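Local coordinates for protein beta-fructofuranosidase (Arthrobacter, PDB 3WPU) that belongs to the levansucrase/invertase family, whose members are carbohydrate-active proteins sharing a five-bladed beta-propeller fold, at residues S267-E272 against S329-T334; A114-F119 against I175-T180; Q413-F418 against I438-D443; G390-N395 against T465-D470. All coordinates share one frame; numbering follows the deposited sequence.

Overall arrangement
The four contacts are spread over a chain rich in strands, in keeping with the five-bladed beta-propeller of this family. Interaction 2 is a buried contact inside a large mixed sheet. Interaction 4 lies on the opposite side of the chain's centre, and the centres of interactions 2 and 4 are about 28 Å apart. Interaction 1 lies at another sheet, where a loop meets the end of strand 321-331. Its nearest atoms are about 9 Å from interaction 4. Interactions 3 and 4 meet: H417 O and N395 ND2 are 3.0 Å apart, probably as a hydrogen bond. Along the chain, interaction 3 is nested within the loop that interaction 4 closes. Interactions 2, 1 and 4 follow in series.

Interaction 1 (S267-E272 against S329-T334)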
loop_
_atom_site.group_PDB
_atom_site.type_symbol
_atom_site.label_atom_id
_atom_site.label_comp_id
_atom_site.label_asym_id
_atom_site.label_seq_id
_atom_site.Cartn_x
_atom_site.Cartn_y
_atom_site.Cartn_z
ATOM N N SER A 267 -8.511 -7.286 -14.764
ATOM C CA SER A 267 -8.885 -8.526 -15.421
ATOM C C SER A 267 -8.614 -8.396 -16.921
ATOM O O SER A 267 -8.842 -7.364 -17.535
ATOM C CB SER A 267 -10.356 -8.823 -15.158
ATOM O OG SER A 267 -10.589 -9.005 -13.778
ATOM N N ALA A 268 -8.131 -9.479 -17.506
ATOM C CA ALA A 268 -7.623 -9.483 -18.882
ATOM C C ALA A 268 -8.741 -9.695 -19.909
ATOM O O ALA A 268 -8.884 -10.761 -20.537
ATOM C CB ALA A 268 -6.535 -10.557 -19.010
ATOM N N MET A 269 -9.548 -8.666 -20.071
ATOM C CA MET A 269 -10.608 -8.648 -21.073
ATOM C C MET A 269 -10.405 -7.416 -21.917
ATOM O O MET A 269 -9.961 -6.386 -21.418
ATOM C CB MET A 269 -11.985 -8.602 -20.410
ATOM C CG MET A 269 -12.382 -9.937 -19.794
ATOM S SD MET A 269 -13.998 -9.962 -18.988
ATOM C CE MET A 269 -13.709 -9.137 -17.442
ATOM N N GLN A 270 -10.722 -7.514 -23.199
ATOM C CA GLN A 270 -10.736 -6.351 -24.049
ATOM C C GLN A 270 -11.763 -5.390 -23.486
ATOM O O GLN A 270 -12.871 -5.806 -23.139
ATOM C CB GLN A 270 -11.124 -6.770 -25.474
ATOM C CG GLN A 270 -11.099 -5.644 -26.484
ATOM C CD GLN A 270 -9.701 -5.133 -26.784
ATOM O OE1 GLN A 270 -9.472 -3.929 -26.894
ATOM N NE2 GLN A 270 -8.766 -6.035 -26.905
ATOM N N ARG A 271 -11.418 -4.104 -23.389
ATOM C CA ARG A 271 -12.253 -3.144 -22.684
ATOM C C ARG A 271 -13.693 -3.140 -23.189
ATOM O O ARG A 271 -14.647 -3.154 -22.412
ATOM C CB ARG A 271 -11.663 -1.744 -22.820
ATOM C CG ARG A 271 -12.513 -0.659 -22.205
ATOM C CD ARG A 271 -11.775 0.661 -22.287
ATOM N NE ARG A 271 -12.462 1.732 -21.573
ATOM C CZ ARG A 271 -12.466 1.898 -20.246
ATOM N NH1 ARG A 271 -11.838 1.042 -19.430
ATOM N NH2 ARG A 271 -13.112 2.935 -19.724
ATOM N N GLU A 272 -13.819 -3.136 -24.515
ATOM C CA GLU A 272 -15.097 -3.006 -25.172
ATOM C C GLU A 272 -15.979 -4.245 -25.121
ATOM O O GLU A 272 -17.192 -4.139 -25.340
ATOM C CB GLU A 272 -14.870 -2.617 -26.637
ATOM C CG GLU A 272 -14.122 -1.291 -26.826
ATOM C CD GLU A 272 -12.604 -1.367 -26.683
ATOM O OE1 GLU A 272 -11.968 -0.299 -26.634
ATOM O OE2 GLU A 272 -12.023 -2.467 -26.621
ATOM N N SER A 329 -10.648 -10.628 -7.936
ATOM C CA SER A 329 -11.201 -9.781 -9.005
ATOM C C SER A 329 -12.362 -9.009 -8.460
ATOM O O SER A 329 -13.097 -9.499 -7.595
ATOM C CB SER A 329 -11.660 -10.590 -10.218
ATOM O OG SER A 329 -12.645 -11.570 -9.877
ATOM N N ALA A 330 -12.520 -7.791 -8.989
ATOM C CA ALA A 330 -13.592 -6.886 -8.661
ATOM C C ALA A 330 -14.371 -6.460 -9.926
ATOM O O ALA A 330 -14.699 -5.268 -10.126
ATOM C CB ALA A 330 -13.018 -5.671 -7.948
ATOM N N ASN A 331 -14.652 -7.439 -10.778
ATOM C CA ASN A 331 -15.344 -7.193 -12.047
ATOM C C ASN A 331 -16.737 -6.656 -11.802
ATOM O O ASN A 331 -17.499 -7.195 -10.994
ATOM C CB ASN A 331 -15.400 -8.444 -12.923
ATOM C CG ASN A 331 -14.020 -8.933 -13.329
ATOM O OD1 ASN A 331 -13.026 -8.237 -13.194
ATOM N ND2 ASN A 331 -13.958 -10.170 -13.791
ATOM N N CYS A 332 -17.013 -5.532 -12.452
ATOM C CA CYS A 332 -18.212 -4.732 -12.231
ATOM C C CYS A 332 -18.370 -4.203 -10.793
ATOM O O CYS A 332 -19.486 -3.951 -10.334
ATOM C CB CYS A 332 -19.460 -5.516 -12.689
ATOM S SG CYS A 332 -19.444 -5.782 -14.481
ATOM N N VAL A 333 -17.248 -4.064 -10.074
ATOM C CA VAL A 333 -17.283 -3.495 -8.713
ATOM C C VAL A 333 -16.376 -2.276 -8.636
ATOM O O VAL A 333 -16.843 -1.182 -8.328
ATOM C CB VAL A 333 -16.916 -4.564 -7.665
ATOM C CG1 VAL A 333 -16.682 -3.943 -6.291
ATOM C CG2 VAL A 333 -18.052 -5.573 -7.585
ATOM N N THR A 334 -15.105 -2.431 -9.002
ATOM C CA THR A 334 -14.185 -1.285 -9.045
ATOM C C THR A 334 -13.103 -1.457 -10.127
ATOM O O THR A 334 -12.630 -2.579 -10.404
ATOM C CB THR A 334 -13.495 -0.991 -7.680
ATOM O OG1 THR A 334 -12.651 0.156 -7.820
ATOM C CG2 THR A 334 -12.625 -2.171 -7.198
#
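S267 makes the polar contact with N331. Its OG donates a hydrogen bond to N331 OD1, 2.6 Å away. The hydroxyl lies in the carbonyl plane of the N331 amide and uses a lone pair of OD1, with a C=O...donor angle of 124°. The S267 hydroxyl is turned beside its own backbone N and opposite the carbonyl carbon (chi1 -62°), which presents it to the amide. S267 OG also passes S329 CB at 4.0 Å, the closest approach that S329 makes. At A268 the chain makes an inverse gamma turn. It is closed by M269 N bonding to S267 O at 2.9 Å. The turn brings M269 back to the same amide. Its thioether chain bends at the last torsion (chi3 -77°), and the terminal methyl CE reaches N331 ND2 at 3.8 Å. This is van der Waals contact. The M269 and N331 side chains come from opposite directions. The N331 amide is therefore met by a hydroxyl at its oxygen and by a methyl near its nitrogen. From A330 on, the second segment curls into a turn. A330 O accepts from V333 N at 2.8 Å and from T334 N at 3.1 Å. C332, within that turn, is joined to C276 by a disulfide. The loop 267-272 leaves strand 260-266, and N331 sits near the end of strand 321-331. Strand 305-313 runs between these two strands in the sheet, and its I305 touches both M269 and N331. Helix 30-38 packs against the turn through V333.

Interaction 2 (A114-F119 against I175-T180)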
loop_
_atom_site.group_PDB
_atom_site.type_symbol
_atom_site.label_atom_id
_atom_site.label_comp_id
_atom_site.label_asym_id
_atom_site.label_seq_id
_atom_site.Cartn_x
_atom_site.Cartn_y
_atom_site.Cartn_z
ATOM N N ALA A 114 6.664 11.672 -11.134
ATOM C CA ALA A 114 6.921 11.010 -9.861
ATOM C C ALA A 114 8.269 10.323 -9.868
ATOM O O ALA A 114 8.670 9.735 -10.877
ATOM C CB ALA A 114 5.852 9.973 -9.587
ATOM N N LYS A 115 8.932 10.399 -8.720
ATOM C CA LYS A 115 10.206 9.715 -8.487
ATOM C C LYS A 115 10.233 9.121 -7.080
ATOM O O LYS A 115 9.454 9.501 -6.227
ATOM C CB LYS A 115 11.356 10.702 -8.660
ATOM C CG LYS A 115 11.388 11.354 -10.026
ATOM C CD LYS A 115 12.482 12.406 -10.083
ATOM C CE LYS A 115 12.390 13.179 -11.375
ATOM N NZ LYS A 115 13.524 14.119 -11.442
ATOM N N ILE A 116 11.079 8.121 -6.864
ATOM C CA ILE A 116 11.269 7.582 -5.538
ATOM C C ILE A 116 12.380 8.316 -4.809
ATOM O O ILE A 116 13.510 8.436 -5.303
ATOM C CB ILE A 116 11.550 6.060 -5.561
ATOM C CG1 ILE A 116 10.308 5.350 -6.091
ATOM C CG2 ILE A 116 11.955 5.592 -4.174
ATOM C CD1 ILE A 116 10.512 3.879 -6.409
ATOM N N GLY A 117 12.037 8.784 -3.608
ATOM C CA GLY A 117 12.973 9.405 -2.690
ATOM C C GLY A 117 13.030 8.609 -1.399
ATOM O O GLY A 117 12.348 7.592 -1.259
ATOM N N TYR A 118 13.858 9.035 -0.455
ATOM C CA TYR A 118 13.905 8.371 0.839
ATOM C C TYR A 118 14.056 9.342 1.983
ATOM O O TYR A 118 14.512 10.470 1.796
ATOM C CB TYR A 118 14.993 7.297 0.874
ATOM C CG TYR A 118 16.426 7.817 0.852
ATOM C CD1 TYR A 118 17.180 7.843 2.021
ATOM C CD2 TYR A 118 17.030 8.241 -0.321
ATOM C CE1 TYR A 118 18.480 8.298 2.026
ATOM C CE2 TYR A 118 18.352 8.706 -0.320
ATOM C CZ TYR A 118 19.064 8.702 0.868
ATOM O OH TYR A 118 20.377 9.132 0.947
ATOM N N PHE A 119 13.614 8.911 3.163
ATOM C CA PHE A 119 13.742 9.698 4.386
ATOM C C PHE A 119 14.376 8.798 5.433
ATOM O O PHE A 119 14.305 7.566 5.330
ATOM C CB PHE A 119 12.385 10.177 4.903
ATOM C CG PHE A 119 11.660 11.183 4.029
ATOM C CD1 PHE A 119 11.723 12.534 4.335
ATOM C CD2 PHE A 119 10.871 10.781 2.967
ATOM C CE1 PHE A 119 11.024 13.468 3.580
ATOM C CE2 PHE A 119 10.164 11.706 2.207
ATOM C CZ PHE A 119 10.264 13.058 2.510
ATOM N N ILE A 175 19.542 -3.482 -0.064
ATOM C CA ILE A 175 18.132 -3.253 -0.263
ATOM C C ILE A 175 17.735 -3.675 -1.674
ATOM O O ILE A 175 18.328 -3.204 -2.664
ATOM C CB ILE A 175 17.805 -1.764 -0.069
ATOM C CG1 ILE A 175 18.116 -1.319 1.382
ATOM C CG2 ILE A 175 16.348 -1.497 -0.420
ATOM C CD1 ILE A 175 17.972 0.175 1.598
ATOM N N LYS A 176 16.726 -4.540 -1.770
ATOM C CA LYS A 176 16.083 -4.829 -3.043
ATOM C C LYS A 176 14.828 -3.969 -3.134
ATOM O O LYS A 176 13.829 -4.211 -2.426
ATOM C CB LYS A 176 15.728 -6.297 -3.172
ATOM C CG LYS A 176 16.901 -7.235 -3.269
ATOM C CD LYS A 176 16.376 -8.651 -3.431
ATOM C CE LYS A 176 17.453 -9.691 -3.682
ATOM N NZ LYS A 176 18.066 -10.038 -2.389
ATOM N N LEU A 177 14.903 -2.935 -3.957
ATOM C CA LEU A 177 13.802 -2.031 -4.169
ATOM C C LEU A 177 12.921 -2.520 -5.340
ATOM O O LEU A 177 13.328 -2.532 -6.498
ATOM C CB LEU A 177 14.339 -0.630 -4.406
ATOM C CG LEU A 177 13.323 0.482 -4.683
ATOM C CD1 LEU A 177 12.308 0.590 -3.559
ATOM C CD2 LEU A 177 14.048 1.795 -4.900
ATOM N N PHE A 178 11.744 -3.022 -5.002
ATOM C CA PHE A 178 10.743 -3.413 -5.999
ATOM C C PHE A 178 9.878 -2.199 -6.272
ATOM O O PHE A 178 9.347 -1.624 -5.356
ATOM C CB PHE A 178 9.905 -4.570 -5.498
ATOM C CG PHE A 178 10.697 -5.839 -5.325
ATOM C CD1 PHE A 178 10.897 -6.707 -6.381
ATOM C CD2 PHE A 178 11.323 -6.097 -4.114
ATOM C CE1 PHE A 178 11.653 -7.866 -6.231
ATOM C CE2 PHE A 178 12.083 -7.252 -3.956
ATOM C CZ PHE A 178 12.252 -8.124 -5.023
ATOM N N PHE A 179 9.724 -1.829 -7.523
ATOM C CA PHE A 179 8.942 -0.646 -7.848
ATOM C C PHE A 179 8.271 -0.759 -9.204
ATOM O O PHE A 179 8.411 -1.741 -9.904
ATOM C CB PHE A 179 9.812 0.611 -7.727
ATOM C CG PHE A 179 10.868 0.743 -8.804
ATOM C CD1 PHE A 179 10.725 1.668 -9.836
ATOM C CD2 PHE A 179 12.004 -0.074 -8.790
ATOM C CE1 PHE A 179 11.699 1.790 -10.830
ATOM C CE2 PHE A 179 12.970 0.043 -9.780
ATOM C CZ PHE A 179 12.808 0.972 -10.792
ATOM N N THR A 180 7.484 0.250 -9.537
ATOM C CA THR A 180 6.804 0.304 -10.805
ATOM C C THR A 180 7.511 1.326 -11.667
ATOM O O THR A 180 7.538 2.522 -11.347
ATOM C CB THR A 180 5.316 0.650 -10.663
ATOM O OG1 THR A 180 4.705 -0.122 -9.609
ATOM C CG2 THR A 180 4.566 0.428 -11.987
#
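The F179 ring is approached obliquely by I116. The methyl CD1 is the atom of I116 that meets F179. It lies 4.0 Å from F179 CG and 4.1 Å from F179 CD1. Its nearest atom is F179 CB, at 3.6 Å, so the methyl rests at the root of the ring. At the ring edge, in plane, lies L177 O from the same strand. The F143 ring also meets F179. The ring of F179 is placed by its first torsion: CG stands between the backbone N and the carbonyl carbon (chi1 70°). I116 is extended toward it. Its CG1 lies opposite the carbonyl carbon (chi1 -65°), and CD1 continues outward in line with the chain (chi2 169°). Both CD1 and CG2 of I116 reach L177 CD2 at 4.4 Å, a looser apolar contact. CD1 thus touches two residues on the same side of strand 174-184. The backbones stay well apart, with I116 CA and F179 CA 8.9 Å from each other. The two strands are not neighbours in the pairing order. Strands 93-102, 72-81 and 159-169 come between them in a large mixed sheet that is curled or branched. W78 of strand 72-81 touches both I116 and L177, so it joins the same apolar cluster. The contact consists of hydrocarbon and aromatic carbon alone, and all three residues are buried. This is consistent with cohesion by van der Waals contact and exclusion of water, with shape rather than bond direction setting the fit.

Interaction 3 (Q413-F418 against I438-D443)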
loop_
_atom_site.group_PDB
_atom_site.type_symbol
_atom_site.label_atom_id
_atom_site.label_comp_id
_atom_site.label_asym_id
_atom_site.label_seq_id
_atom_site.Cartn_x
_atom_site.Cartn_y
_atom_site.Cartn_z
ATOM N N GLN A 413 -20.309 17.409 1.537
ATOM C CA GLN A 413 -19.518 16.207 1.857
ATOM C C GLN A 413 -18.676 16.432 3.116
ATOM O O GLN A 413 -18.371 17.583 3.487
ATOM C CB GLN A 413 -18.673 15.830 0.643
ATOM C CG GLN A 413 -18.051 14.441 0.721
ATOM C CD GLN A 413 -19.040 13.414 1.229
ATOM O OE1 GLN A 413 -18.975 12.990 2.388
ATOM N NE2 GLN A 413 -19.994 13.052 0.386
ATOM N N HIS A 414 -18.297 15.352 3.800
ATOM C CA HIS A 414 -17.458 15.438 4.990
ATOM C C HIS A 414 -16.090 15.988 4.559
ATOM O O HIS A 414 -15.540 15.554 3.553
ATOM C CB HIS A 414 -17.302 14.057 5.663
ATOM C CG HIS A 414 -16.678 14.121 7.025
ATOM N ND1 HIS A 414 -15.364 14.480 7.228
ATOM C CD2 HIS A 414 -17.194 13.909 8.258
ATOM C CE1 HIS A 414 -15.091 14.472 8.518
ATOM N NE2 HIS A 414 -16.183 14.116 9.167
ATOM N N PRO A 415 -15.538 16.969 5.302
ATOM C CA PRO A 415 -14.252 17.574 4.876
ATOM C C PRO A 415 -13.006 16.686 5.003
ATOM O O PRO A 415 -11.925 17.060 4.571
ATOM C CB PRO A 415 -14.129 18.817 5.772
ATOM C CG PRO A 415 -15.015 18.550 6.936
ATOM C CD PRO A 415 -16.157 17.720 6.416
ATOM N N GLY A 416 -13.198 15.496 5.533
ATOM C CA GLY A 416 -12.155 14.454 5.600
ATOM C C GLY A 416 -12.308 13.366 4.564
ATOM O O GLY A 416 -11.600 12.352 4.625
ATOM N N HIS A 417 -13.216 13.532 3.611
ATOM C CA HIS A 417 -13.500 12.525 2.575
ATOM C C HIS A 417 -12.244 12.085 1.828
ATOM O O HIS A 417 -12.147 10.918 1.446
ATOM C CB HIS A 417 -14.491 13.121 1.577
ATOM C CG HIS A 417 -15.151 12.146 0.661
ATOM N ND1 HIS A 417 -14.646 11.836 -0.582
ATOM C CD2 HIS A 417 -16.344 11.517 0.752
ATOM C CE1 HIS A 417 -15.483 11.019 -1.202
ATOM N NE2 HIS A 417 -16.521 10.813 -0.412
ATOM N N PHE A 418 -11.287 12.983 1.650
ATOM C CA PHE A 418 -10.031 12.683 0.965
ATOM C C PHE A 418 -8.810 12.850 1.869
ATOM O O PHE A 418 -7.700 13.097 1.389
ATOM C CB PHE A 418 -9.885 13.572 -0.265
ATOM C CG PHE A 418 -11.023 13.452 -1.248
ATOM C CD1 PHE A 418 -11.205 12.276 -1.978
ATOM C CD2 PHE A 418 -11.896 14.509 -1.468
ATOM C CE1 PHE A 418 -12.228 12.161 -2.909
ATOM C CE2 PHE A 418 -12.926 14.390 -2.400
ATOM C CZ PHE A 418 -13.104 13.212 -3.101
ATOM N N ILE A 438 -7.849 18.051 2.767
ATOM C CA ILE A 438 -8.695 18.214 3.941
ATOM C C ILE A 438 -9.351 19.572 3.807
ATOM O O ILE A 438 -8.662 20.544 3.535
ATOM C CB ILE A 438 -7.921 18.155 5.271
ATOM C CG1 ILE A 438 -7.258 16.777 5.419
ATOM C CG2 ILE A 438 -8.856 18.410 6.440
ATOM C CD1 ILE A 438 -6.353 16.641 6.629
ATOM N N GLY A 439 -10.665 19.594 3.948
ATOM C CA GLY A 439 -11.394 20.871 3.939
ATOM C C GLY A 439 -12.670 20.849 3.140
ATOM O O GLY A 439 -13.031 19.857 2.515
ATOM N N THR A 440 -13.365 21.987 3.172
ATOM C CA THR A 440 -14.641 22.129 2.509
ATOM C C THR A 440 -14.418 22.803 1.162
ATOM O O THR A 440 -13.290 23.195 0.836
ATOM C CB THR A 440 -15.599 22.970 3.379
ATOM O OG1 THR A 440 -14.922 24.156 3.798
ATOM C CG2 THR A 440 -16.010 22.209 4.605
ATOM N N HIS A 441 -15.494 22.941 0.386
ATOM C CA HIS A 441 -15.432 23.431 -0.993
ATOM C C HIS A 441 -14.729 24.796 -1.127
ATOM O O HIS A 441 -14.022 25.034 -2.104
ATOM C CB HIS A 441 -16.848 23.510 -1.573
ATOM C CG HIS A 441 -17.699 24.552 -0.921
ATOM N ND1 HIS A 441 -17.942 25.777 -1.499
ATOM C CD2 HIS A 441 -18.318 24.571 0.282
ATOM C CE1 HIS A 441 -18.695 26.501 -0.690
ATOM N NE2 HIS A 441 -18.933 25.796 0.401
ATOM N N ASP A 442 -14.915 25.667 -0.145
ATOM C CA ASP A 442 -14.327 27.018 -0.158
ATOM C C ASP A 442 -13.120 27.178 0.781
ATOM O O ASP A 442 -12.617 28.284 0.983
ATOM C CB ASP A 442 -15.398 28.053 0.208
ATOM C CG ASP A 442 -16.030 27.791 1.564
ATOM O OD1 ASP A 442 -15.827 26.692 2.148
ATOM O OD2 ASP A 442 -16.758 28.688 2.048
ATOM N N ASP A 443 -12.632 26.078 1.344
ATOM C CA ASP A 443 -11.626 26.156 2.391
ATOM C C ASP A 443 -10.959 24.796 2.551
ATOM O O ASP A 443 -11.168 24.101 3.554
ATOM C CB ASP A 443 -12.256 26.583 3.712
ATOM C CG ASP A 443 -11.262 26.623 4.856
ATOM O OD1 ASP A 443 -10.087 26.954 4.636
ATOM O OD2 ASP A 443 -11.666 26.303 5.990
HETATM O O HOH W 1 -16.293 19.164 2.433
#
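P415 meets G439 through the backbone. G439 N donates to P415 O at 2.9 Å, and the bond is nearly straight (169° at the hydrogen). The donor is tilted 15° from the carbonyl plane. I438 CA approaches the same oxygen at 3.5 Å in a CA-H...O contact, so P415 O is met by two adjacent residues. The proline ring adds apolar cover. Its CB lies 3.6 Å from G439 O and 4.1 Å from T440 CG2. That methyl is opposite the T440 carbonyl carbon, beside the backbone N. In the next shell, P415 lies within the type I turn H414-H417. H414 ND1 braces this turn by accepting from G416 N at 2.9 Å. The donor sits in the imidazole plane, which fixes how the ring is turned. Q413 OE1 accepts from H414 N and also from N398 N, tying the start of the turn to an earlier part of the same connection. A second type I turn, T440-D443, directly follows G439. T440 OG1 donates to D442 OD1 at 3.2 Å, nearly in line with the carboxylate C-O bond. T440 and D443 also exchange backbone bonds in both directions. This is the pattern of a tight two-residue beta hairpin. The loop turn 414-417 docks at its base, where the chain corners at G439.

Interaction 4 (G390-N395 against T465-D470); sequences GLALGN and TKTAVD
A392 and L393 form a classic beta bulge, both facing V370 of the neighbouring strand 369-375. The bulge lies in strand 391-394 and meets strand 467-469, the outermost strand of a different, four-stranded sheet. One water joins the two. It donates to A392 O and to T467 OG1, each at 2.7 Å. Direct contact there is looser, with A392 CB 4.0 Å from T467 OG1. The T467 hydroxyl stands between its backbone N and carbonyl carbon (chi1 68°), pointing to the bulge. It also has a hydrogen bond with N386 OD1, so water and asparagine together satisfy this buried oxygen. Further along, L393 CD1 presses on V469 CG2 at 3.4 Å, tighter than usual van der Waals contact. The two side chains cross at about a right angle. Strand 454-458 touches both ends of the contact: M456 meets A392 and T467, and V454 meets L393. The seam is thus polar at one end and apolar at the other. A392 O and T467 OG1 are 3.9 Å apart, and the water links them, while the methyl pair is pressed together, apolar and without directional bonding.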
loop_
_atom_site.group_PDB
_atom_site.type_symbol
_atom_site.label_atom_id
_atom_site.label_comp_id
_atom_site.label_asym_id
_atom_site.label_seq_id
_atom_site.Cartn_x
_atom_site.Cartn_y
_atom_site.Cartn_z
ATOM N N GLY A 390 -16.191 -5.645 2.747
ATOM C CA GLY A 390 -14.816 -5.386 2.390
ATOM C C GLY A 390 -14.227 -4.173 3.080
ATOM O O GLY A 390 -13.004 -4.001 3.104
ATOM N N LEU A 391 -15.055 -3.288 3.625
ATOM C CA LEU A 391 -14.496 -2.078 4.200
ATOM C C LEU A 391 -13.802 -2.345 5.528
ATOM O O LEU A 391 -14.426 -2.876 6.439
ATOM C CB LEU A 391 -15.574 -1.041 4.428
ATOM C CG LEU A 391 -15.154 0.336 4.951
ATOM C CD1 LEU A 391 -14.133 0.972 4.036
ATOM C CD2 LEU A 391 -16.392 1.180 5.111
ATOM N N ALA A 392 -12.550 -1.905 5.633
ATOM C CA ALA A 392 -11.787 -1.939 6.878
ATOM C C ALA A 392 -11.518 -0.529 7.439
ATOM O O ALA A 392 -11.646 -0.304 8.645
ATOM C CB ALA A 392 -10.496 -2.680 6.691
ATOM N N LEU A 393 -11.147 0.416 6.591
ATOM C CA LEU A 393 -10.795 1.739 7.100
ATOM C C LEU A 393 -11.105 2.822 6.068
ATOM O O LEU A 393 -10.262 3.151 5.224
ATOM C CB LEU A 393 -9.316 1.797 7.508
ATOM C CG LEU A 393 -8.859 3.033 8.295
ATOM C CD1 LEU A 393 -9.366 2.938 9.709
ATOM C CD2 LEU A 393 -7.342 3.159 8.307
ATOM N N GLY A 394 -12.309 3.365 6.150
ATOM C CA GLY A 394 -12.786 4.386 5.239
ATOM C C GLY A 394 -12.569 5.791 5.754
ATOM O O GLY A 394 -12.642 6.056 6.963
ATOM N N ASN A 395 -12.255 6.694 4.847
ATOM C CA ASN A 395 -12.264 8.096 5.242
ATOM C C ASN A 395 -13.674 8.465 5.702
ATOM O O ASN A 395 -14.668 7.860 5.274
ATOM C CB ASN A 395 -11.812 8.972 4.109
ATOM C CG ASN A 395 -10.336 8.810 3.793
ATOM O OD1 ASN A 395 -9.552 8.288 4.595
ATOM N ND2 ASN A 395 -9.944 9.265 2.620
ATOM N N THR A 465 -13.124 -12.074 10.677
ATOM C CA THR A 465 -13.710 -11.282 9.600
ATOM C C THR A 465 -14.015 -9.855 10.022
ATOM O O THR A 465 -14.491 -9.096 9.197
ATOM C CB THR A 465 -15.012 -11.899 9.034
ATOM O OG1 THR A 465 -16.104 -11.719 9.948
ATOM C CG2 THR A 465 -14.826 -13.390 8.724
ATOM N N LYS A 466 -13.802 -9.524 11.300
ATOM C CA LYS A 466 -14.164 -8.212 11.848
ATOM C C LYS A 466 -12.908 -7.391 12.166
ATOM O O LYS A 466 -11.918 -7.919 12.679
ATOM C CB LYS A 466 -14.984 -8.418 13.120
ATOM C CG LYS A 466 -15.663 -7.177 13.666
ATOM C CD LYS A 466 -16.784 -7.576 14.634
ATOM C CE LYS A 466 -17.179 -6.425 15.537
ATOM N NZ LYS A 466 -17.886 -5.369 14.767
ATOM N N THR A 467 -12.978 -6.081 11.927
ATOM C CA THR A 467 -11.948 -5.163 12.354
ATOM C C THR A 467 -12.618 -3.977 13.041
ATOM O O THR A 467 -13.814 -3.747 12.850
ATOM C CB THR A 467 -11.104 -4.614 11.168
ATOM O OG1 THR A 467 -11.906 -3.759 10.329
ATOM C CG2 THR A 467 -10.543 -5.719 10.344
ATOM N N ALA A 468 -11.841 -3.240 13.831
ATOM C CA ALA A 468 -12.350 -2.067 14.537
ATOM C C ALA A 468 -11.237 -1.088 14.775
ATOM O O ALA A 468 -10.171 -1.435 15.291
ATOM C CB ALA A 468 -12.980 -2.449 15.872
ATOM N N VAL A 469 -11.518 0.174 14.504
ATOM C CA VAL A 469 -10.574 1.221 14.800
ATOM C C VAL A 469 -10.407 1.367 16.305
ATOM O O VAL A 469 -11.391 1.310 17.056
ATOM C CB VAL A 469 -11.084 2.533 14.212
ATOM C CG1 VAL A 469 -10.305 3.737 14.745
ATOM C CG2 VAL A 469 -10.971 2.474 12.682
ATOM N N ASP A 470 -9.161 1.529 16.735
ATOM C CA ASP A 470 -8.851 1.741 18.149
ATOM C C ASP A 470 -8.817 3.244 18.425
ATOM O O ASP A 470 -7.813 3.900 18.204
ATOM C CB ASP A 470 -7.539 1.071 18.539
ATOM C CG ASP A 470 -7.224 1.237 20.015
ATOM O OD1 ASP A 470 -8.063 1.837 20.740
ATOM O OD2 ASP A 470 -6.142 0.788 20.440
HETATM O O HOH W 2 -11.717 -1.230 11.220
#